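Local coordinates for Xaa-Pro dipeptidase (Mycobacterium tuberculosis, PDB 5E2C), which is probably a metal-dependent exopeptidase that removes residues from the amino end of peptides, represented here by its N-terminal domain alone, at residues V28-A40 against L52-A66. Sequence-based numbering, arbitrary orientation.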
ATOM      1  N   VAL A  28       2.372   6.402 -14.598  1.00  8.96           N
ATOM      2  CA  VAL A  28       3.354   5.780 -15.483  1.00  9.31           C
ATOM      3  C   VAL A  28       2.916   6.025 -16.932  1.00 10.33           C
ATOM      4  O   VAL A  28       3.712   6.467 -17.758  1.00  9.73           O
ATOM      5  CB  VAL A  28       3.496   4.273 -15.214  1.00  9.08           C
ATOM      6  CG1 VAL A  28       4.331   3.599 -16.284  1.00 10.02           C
ATOM      7  CG2 VAL A  28       4.121   3.996 -13.852  1.00  9.11           C
ATOM      8  N   ARG A  29       1.645   5.753 -17.212  0.50 11.31           N
ATOM      9  CA  ARG A  29       1.098   5.957 -18.547  0.50 12.49           C
ATOM     10  C   ARG A  29       1.225   7.422 -18.989  0.50 11.80           C
ATOM     11  O   ARG A  29       1.640   7.707 -20.119  0.50 11.65           O
ATOM     12  CB  ARG A  29      -0.364   5.505 -18.584  0.50 14.47           C
ATOM     13  CG  ARG A  29      -0.949   5.392 -19.979  0.50 16.41           C
ATOM     14  CD  ARG A  29      -2.320   4.731 -19.952  0.50 17.67           C
ATOM     15  NE  ARG A  29      -3.316   5.563 -19.280  0.50 20.71           N
ATOM     16  CZ  ARG A  29      -3.924   5.252 -18.135  0.50 23.07           C
ATOM     17  NH1 ARG A  29      -3.651   4.113 -17.505  0.50 25.55           N
ATOM     18  NH2 ARG A  29      -4.810   6.091 -17.617  0.50 20.63           N
ATOM     19  N   TYR A  30       0.888   8.347 -18.089  1.00 10.94           N
ATOM     20  CA  TYR A  30       0.953   9.788 -18.385  1.00 11.35           C
ATOM     21  C   TYR A  30       2.358  10.218 -18.808  1.00 10.55           C
ATOM     22  O   TYR A  30       2.530  10.968 -19.780  1.00 10.26           O
ATOM     23  CB  TYR A  30       0.488  10.589 -17.167  1.00 12.39           C
ATOM     24  CG  TYR A  30       0.514  12.072 -17.363  1.00 15.32           C
ATOM     25  CD1 TYR A  30      -0.429  12.693 -18.166  1.00 17.17           C
ATOM     26  CD2 TYR A  30       1.498  12.853 -16.770  1.00 16.41           C
ATOM     27  CE1 TYR A  30      -0.403  14.059 -18.361  1.00 18.94           C
ATOM     28  CE2 TYR A  30       1.524  14.230 -16.946  1.00 17.63           C
ATOM     29  CZ  TYR A  30       0.577  14.822 -17.755  1.00 18.76           C
ATOM     30  OH  TYR A  30       0.605  16.179 -17.948  1.00 22.17           O
ATOM     31  N   LEU A  31       3.365   9.703 -18.097  1.00  8.76           N
ATOM     32  CA  LEU A  31       4.732  10.093 -18.305  1.00  9.02           C
ATOM     33  C   LEU A  31       5.487   9.351 -19.397  1.00 10.89           C
ATOM     34  O   LEU A  31       6.512   9.834 -19.842  1.00 12.29           O
ATOM     35  CB  LEU A  31       5.524   9.927 -16.992  1.00  9.12           C
ATOM     36  CG  LEU A  31       5.016  10.816 -15.851  1.00  9.02           C
ATOM     37  CD1 LEU A  31       5.606  10.326 -14.538  1.00  9.68           C
ATOM     38  CD2 LEU A  31       5.371  12.262 -16.096  1.00 10.19           C
ATOM     39  N   SER A  32       5.016   8.172 -19.784  1.00 11.67           N
ATOM     40  CA  SER A  32       5.795   7.312 -20.676  1.00 11.65           C
ATOM     41  C   SER A  32       5.025   6.815 -21.895  1.00 11.48           C
ATOM     42  O   SER A  32       5.640   6.349 -22.836  1.00 12.82           O
ATOM     43  CB  SER A  32       6.301   6.097 -19.916  1.00 12.10           C
ATOM     44  OG  SER A  32       5.243   5.182 -19.669  1.00 13.09           O
ATOM     45  N   GLY A  33       3.707   6.867 -21.854  1.00 10.08           N
ATOM     46  CA  GLY A  33       2.884   6.267 -22.911  1.00 11.04           C
ATOM     47  C   GLY A  33       2.696   4.760 -22.769  1.00 10.99           C
ATOM     48  O   GLY A  33       1.936   4.138 -23.526  1.00 12.69           O
ATOM     49  N   PHE A  34       3.335   4.158 -21.777  1.00 10.62           N
ATOM     50  CA  PHE A  34       3.226   2.710 -21.563  1.00 10.52           C
ATOM     51  C   PHE A  34       1.974   2.373 -20.761  1.00 10.99           C
ATOM     52  O   PHE A  34       1.759   2.929 -19.685  1.00 11.53           O
ATOM     53  CB  PHE A  34       4.461   2.192 -20.836  1.00 11.24           C
ATOM     54  CG  PHE A  34       4.399   0.737 -20.507  1.00 11.21           C
ATOM     55  CD1 PHE A  34       4.403  -0.210 -21.519  1.00 12.34           C
ATOM     56  CD2 PHE A  34       4.307   0.309 -19.192  1.00 12.55           C
ATOM     57  CE1 PHE A  34       4.358  -1.561 -21.229  1.00 13.70           C
ATOM     58  CE2 PHE A  34       4.250  -1.048 -18.890  1.00 13.84           C
ATOM     59  CZ  PHE A  34       4.274  -1.984 -19.911  1.00 13.22           C
ATOM     60  N   SER A  35       1.163   1.450 -21.286  1.00 11.49           N
ATOM     61  CA  SER A  35      -0.161   1.136 -20.740  1.00 12.48           C
ATOM     62  C   SER A  35      -0.284  -0.289 -20.176  1.00 13.60           C
ATOM     63  O   SER A  35      -1.392  -0.734 -19.868  1.00 14.48           O
ATOM     64  CB  SER A  35      -1.222   1.357 -21.820  1.00 12.43           C
ATOM     65  OG  SER A  35      -1.055   0.449 -22.885  1.00 12.94           O
ATOM     66  N   GLY A  36       0.834  -1.003 -20.049  1.00 12.83           N
ATOM     67  CA  GLY A  36       0.812  -2.341 -19.466  1.00 13.89           C
ATOM     68  C   GLY A  36       0.390  -2.338 -18.008  1.00 13.91           C
ATOM     69  O   GLY A  36       0.570  -1.347 -17.287  1.00 16.07           O
ATOM     70  N   SER A  37      -0.159  -3.466 -17.571  1.00 13.85           N
ATOM     71  CA  SER A  37      -0.744  -3.588 -16.242  1.00 14.75           C
ATOM     72  C   SER A  37       0.297  -3.724 -15.139  1.00 13.79           C
ATOM     73  O   SER A  37      -0.051  -3.731 -13.964  1.00 16.06           O
ATOM     74  CB  SER A  37      -1.658  -4.808 -16.189  1.00 18.20           C
ATOM     75  OG  SER A  37      -0.877  -5.976 -16.141  1.00 20.00           O
ATOM     76  N   ASN A  38       1.555  -3.913 -15.505  1.00 13.80           N
ATOM     77  CA  ASN A  38       2.634  -3.857 -14.539  1.00 13.99           C
ATOM     78  C   ASN A  38       3.774  -3.015 -15.084  1.00 13.61           C
ATOM     79  O   ASN A  38       4.269  -3.247 -16.180  1.00 13.52           O
ATOM     80  CB  ASN A  38       3.148  -5.252 -14.211  1.00 16.21           C
ATOM     81  CG  ASN A  38       4.181  -5.237 -13.097  1.00 18.16           C
ATOM     82  OD1 ASN A  38       4.035  -4.524 -12.089  1.00 24.83           O
ATOM     83  ND2 ASN A  38       5.233  -5.987 -13.284  1.00 19.18           N
ATOM     84  N   GLY A  39       4.196  -2.031 -14.309  1.00 11.33           N
ATOM     85  CA  GLY A  39       5.202  -1.112 -14.785  1.00 10.64           C
ATOM     86  C   GLY A  39       5.554  -0.097 -13.730  1.00 10.19           C
ATOM     87  O   GLY A  39       4.745   0.209 -12.856  1.00 10.72           O
ATOM     88  N   ALA A  40       6.772   0.420 -13.816  1.00  9.20           N
ATOM     89  CA  ALA A  40       7.212   1.489 -12.946  1.00  8.67           C
ATOM     90  C   ALA A  40       8.211   2.325 -13.730  1.00  8.16           C
ATOM     91  O   ALA A  40       8.793   1.873 -14.712  1.00  8.56           O
ATOM     92  CB  ALA A  40       7.837   0.929 -11.676  1.00  8.82           C
ATOM     93  N   LEU A  52      12.218   2.894 -17.674  1.00 10.36           N
ATOM     94  CA  LEU A  52      10.962   2.156 -17.506  1.00 10.76           C
ATOM     95  C   LEU A  52      11.295   0.714 -17.151  1.00 10.85           C
ATOM     96  O   LEU A  52      12.226   0.156 -17.701  1.00 12.17           O
ATOM     97  CB  LEU A  52      10.149   2.204 -18.801  1.00 10.59           C
ATOM     98  CG  LEU A  52       8.792   1.504 -18.815  1.00 10.88           C
ATOM     99  CD1 LEU A  52       7.785   2.265 -17.972  1.00 11.43           C
ATOM    100  CD2 LEU A  52       8.295   1.432 -20.252  1.00 12.74           C
ATOM    101  N   ALA A  53      10.565   0.133 -16.206  1.00 10.42           N
ATOM    102  CA  ALA A  53      10.670  -1.283 -15.902  1.00  9.45           C
ATOM    103  C   ALA A  53       9.304  -1.939 -16.011  1.00  9.72           C
ATOM    104  O   ALA A  53       8.283  -1.404 -15.536  1.00 10.06           O
ATOM    105  CB  ALA A  53      11.255  -1.513 -14.518  1.00  9.92           C
ATOM    106  N   THR A  54       9.292  -3.099 -16.651  1.00  9.44           N
ATOM    107  CA  THR A  54       8.098  -3.930 -16.730  1.00 10.46           C
ATOM    108  C   THR A  54       8.518  -5.386 -16.751  1.00 12.24           C
ATOM    109  O   THR A  54       9.691  -5.689 -16.647  1.00 12.25           O
ATOM    110  CB  THR A  54       7.224  -3.556 -17.948  1.00 11.51           C
ATOM    111  OG1 THR A  54       5.992  -4.284 -17.885  1.00 12.35           O
ATOM    112  CG2 THR A  54       7.927  -3.866 -19.249  1.00 11.60           C
ATOM    113  N   ASP A  55       7.568  -6.298 -16.830  1.00 15.03           N
ATOM    114  CA  ASP A  55       7.927  -7.714 -16.880  1.00 16.36           C
ATOM    115  C   ASP A  55       7.859  -8.249 -18.316  1.00 15.93           C
ATOM    116  O   ASP A  55       7.471  -7.536 -19.243  1.00 14.61           O
ATOM    117  CB  ASP A  55       7.078  -8.517 -15.896  1.00 20.19           C
ATOM    118  CG  ASP A  55       5.597  -8.465 -16.209  1.00 20.21           C
ATOM    119  OD1 ASP A  55       5.200  -9.083 -17.193  1.00 20.42           O
ATOM    120  OD2 ASP A  55       4.821  -7.850 -15.439  1.00 23.69           O
ATOM    121  N   GLY A  56       8.272  -9.494 -18.493  1.00 15.34           N
ATOM    122  CA  GLY A  56       8.413 -10.095 -19.827  1.00 16.19           C
ATOM    123  C   GLY A  56       7.152 -10.131 -20.690  1.00 16.02           C
ATOM    124  O   GLY A  56       7.250 -10.166 -21.913  1.00 17.10           O
ATOM    125  N   ARG A  57       5.980 -10.100 -20.061  1.00 16.61           N
ATOM    126  CA  ARG A  57       4.699 -10.104 -20.791  1.00 16.40           C
ATOM    127  C   ARG A  57       4.621  -8.874 -21.709  1.00 15.77           C
ATOM    128  O   ARG A  57       3.967  -8.897 -22.748  1.00 15.32           O
ATOM    129  CB  ARG A  57       3.508 -10.086 -19.820  1.00 17.96           C
ATOM    130  CG  ARG A  57       3.368 -11.298 -18.884  1.00 18.67           C
ATOM    131  CD  ARG A  57       2.257 -11.089 -17.844  1.00 19.55           C
ATOM    132  NE  ARG A  57       2.529 -10.006 -16.909  1.00 19.14           N
ATOM    133  CZ  ARG A  57       1.665  -9.516 -16.022  1.00 19.04           C
ATOM    134  NH1 ARG A  57       0.433  -9.989 -15.922  1.00 21.64           N
ATOM    135  NH2 ARG A  57       2.037  -8.523 -15.218  1.00 18.96           N
ATOM    136  N   TYR A  58       5.324  -7.812 -21.326  1.00 14.54           N
ATOM    137  CA  TYR A  58       5.182  -6.506 -21.952  1.00 14.50           C
ATOM    138  C   TYR A  58       6.411  -5.999 -22.701  1.00 13.78           C
ATOM    139  O   TYR A  58       6.490  -4.800 -23.031  1.00 14.05           O
ATOM    140  CB  TYR A  58       4.809  -5.502 -20.869  1.00 14.74           C
ATOM    141  CG  TYR A  58       3.446  -5.769 -20.290  1.00 13.21           C
ATOM    142  CD1 TYR A  58       2.312  -5.681 -21.083  1.00 14.15           C
ATOM    143  CD2 TYR A  58       3.291  -6.133 -18.959  1.00 14.52           C
ATOM    144  CE1 TYR A  58       1.067  -5.914 -20.557  1.00 14.87           C
ATOM    145  CE2 TYR A  58       2.041  -6.390 -18.429  1.00 15.46           C
ATOM    146  CZ  TYR A  58       0.935  -6.288 -19.243  1.00 14.67           C
ATOM    147  OH  TYR A  58      -0.302  -6.526 -18.716  1.00 20.36           O
ATOM    148  N   ARG A  59       7.373  -6.879 -22.957  1.00 15.02           N
ATOM    149  CA  ARG A  59       8.594  -6.497 -23.655  1.00 17.23           C
ATOM    150  C   ARG A  59       8.323  -5.838 -25.003  1.00 16.87           C
ATOM    151  O   ARG A  59       8.855  -4.770 -25.291  1.00 16.46           O
ATOM    152  CB  ARG A  59       9.513  -7.704 -23.847  1.00 20.09           C
ATOM    153  CG  ARG A  59      10.880  -7.341 -24.403  1.00 23.29           C
ATOM    154  CD  ARG A  59      11.635  -8.583 -24.839  1.00 28.26           C
ATOM    155  NE  ARG A  59      11.846  -9.491 -23.716  1.00 31.85           N
ATOM    156  CZ  ARG A  59      12.871  -9.438 -22.866  1.00 33.05           C
ATOM    157  NH1 ARG A  59      13.828  -8.518 -22.989  1.00 36.32           N
ATOM    158  NH2 ARG A  59      12.944 -10.326 -21.880  1.00 33.90           N
ATOM    159  N   THR A  60       7.494  -6.476 -25.818  0.50 16.25           N
ATOM    160  CA  THR A  60       7.165  -5.939 -27.135  0.50 16.44           C
ATOM    161  C   THR A  60       6.391  -4.621 -27.031  0.50 14.39           C
ATOM    162  O   THR A  60       6.670  -3.665 -27.759  0.50 15.03           O
ATOM    163  CB  THR A  60       6.356  -6.969 -27.941  0.50 17.25           C
ATOM    164  OG1 THR A  60       7.178  -8.116 -28.197  0.50 22.35           O
ATOM    165  CG2 THR A  60       5.894  -6.375 -29.244  0.50 17.96           C
ATOM    166  N   GLN A  61       5.440  -4.570 -26.107  1.00 14.06           N
ATOM    167  CA  GLN A  61       4.590  -3.389 -25.929  1.00 13.42           C
ATOM    168  C   GLN A  61       5.383  -2.184 -25.439  1.00 12.63           C
ATOM    169  O   GLN A  61       5.167  -1.070 -25.897  1.00 12.11           O
ATOM    170  CB  GLN A  61       3.452  -3.672 -24.954  1.00 13.74           C
ATOM    171  CG  GLN A  61       2.449  -2.536 -24.826  1.00 14.21           C
ATOM    172  CD  GLN A  61       1.206  -2.931 -24.059  1.00 16.55           C
ATOM    173  OE1 GLN A  61       0.764  -4.092 -24.116  1.00 18.82           O
ATOM    174  NE2 GLN A  61       0.622  -1.982 -23.352  1.00 15.82           N
ATOM    175  N   ALA A  62       6.288  -2.395 -24.492  1.00 11.92           N
ATOM    176  CA  ALA A  62       7.103  -1.290 -24.000  1.00 12.12           C
ATOM    177  C   ALA A  62       8.003  -0.771 -25.123  1.00 12.14           C
ATOM    178  O   ALA A  62       8.253   0.426 -25.232  1.00 12.33           O
ATOM    179  CB  ALA A  62       7.927  -1.718 -22.792  1.00 12.04           C
ATOM    180  N   ALA A  63       8.473  -1.671 -25.982  1.00 12.74           N
ATOM    181  CA  ALA A  63       9.329  -1.261 -27.084  1.00 13.28           C
ATOM    182  C   ALA A  63       8.591  -0.373 -28.082  1.00 12.08           C
ATOM    183  O   ALA A  63       9.170   0.584 -28.584  1.00 14.72           O
ATOM    184  CB  ALA A  63       9.933  -2.466 -27.792  1.00 14.21           C
ATOM    185  N   SER A  64       7.331  -0.686 -28.367  1.00 11.93           N
ATOM    186  CA  SER A  64       6.534   0.108 -29.302  1.00 12.78           C
ATOM    187  C   SER A  64       5.934   1.364 -28.680  1.00 13.50           C
ATOM    188  O   SER A  64       5.804   2.371 -29.368  1.00 12.43           O
ATOM    189  CB  SER A  64       5.416  -0.719 -29.960  1.00 14.05           C
ATOM    190  OG  SER A  64       4.425  -1.102 -29.039  1.00 13.16           O
ATOM    191  N   GLN A  65       5.532   1.294 -27.416  1.00 12.72           N
ATOM    192  CA  GLN A  65       4.890   2.427 -26.760  1.00 11.29           C
ATOM    193  C   GLN A  65       5.885   3.452 -26.218  1.00 10.58           C
ATOM    194  O   GLN A  65       5.579   4.633 -26.198  1.00 11.21           O
ATOM    195  CB  GLN A  65       3.980   1.955 -25.641  1.00 11.77           C
ATOM    196  CG  GLN A  65       2.738   1.245 -26.143  1.00 11.38           C
ATOM    197  CD  GLN A  65       1.757   0.922 -25.047  1.00 11.21           C
ATOM    198  OE1 GLN A  65       2.140   0.542 -23.938  1.00 11.31           O
ATOM    199  NE2 GLN A  65       0.474   0.985 -25.373  1.00 13.02           N
ATOM    200  N   ALA A  66       7.056   3.002 -25.787  1.00 11.72           N
ATOM    201  CA  ALA A  66       8.049   3.889 -25.161  1.00 11.53           C
ATOM    202  C   ALA A  66       9.432   3.674 -25.752  1.00 11.00           C
ATOM    203  O   ALA A  66      10.395   3.398 -25.021  1.00 11.03           O
ATOM    204  CB  ALA A  66       8.066   3.664 -23.649  1.00 12.53           C
TER
HETATM  205  O   HOH W   1       0.020  -7.322 -13.407  1.00 35.15           O
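Ala40 and Ala53 form an antiparallel hydrogen-bonded pair, Ala40 N to Ala53 O and Ala53 N to Ala40 O, and the loop 33-39 runs against the direction of helix 59-65, from Ala66 back to Tyr58, before entering this pair. Phe34 fills the space between loop, strand and helix. With CG anti to the backbone N (chi1 177°), its ring reaches past Leu52 CD2 to Ala62, CE1 lying 3.9 Å from Ala62 CB. The edge of Phe34 points at the face of Tyr58 in an offset edge-to-face pair, planes 84° apart; Tyr58 CB also lies at the Phe34 edge, 3.7 Å from Phe34 CZ. Gly36 CA sits over one face of the Tyr58 ring as a CH-pi contact, and Ser37 OG is hydrogen-bonded to Tyr58 OH at 2.7 Å. The Gln65 amide holds Ser35 twice: OE1 accepts from Ser35 N at 3.0 Å, and NE2 donates in its amide plane to Ser35 OG. Gln61 NE2 reaches the same OE1 from the opposite face, which helps fix the rotation of the Gln65 amide. At the other end, Thr54 OG1 donates to Asn38 O at 2.6 Å. The Asn38 amide, nearly coplanar with the Asp55 carboxylate, sends ND2 to the anti lone pair of Asp55 OD2 at 2.9 Å. Arg57 grips that carboxylate side-on, NE on OD1 and NH2 on OD2, sharing OD2 with Asn38. Strands 40-44 and 51-54 make a beta-hairpin, and the loop after helix 25-32 packs on the beta-alpha-beta crossover 51-73 in the alpha/beta fold of the creatinase/prolidase N-terminal domain.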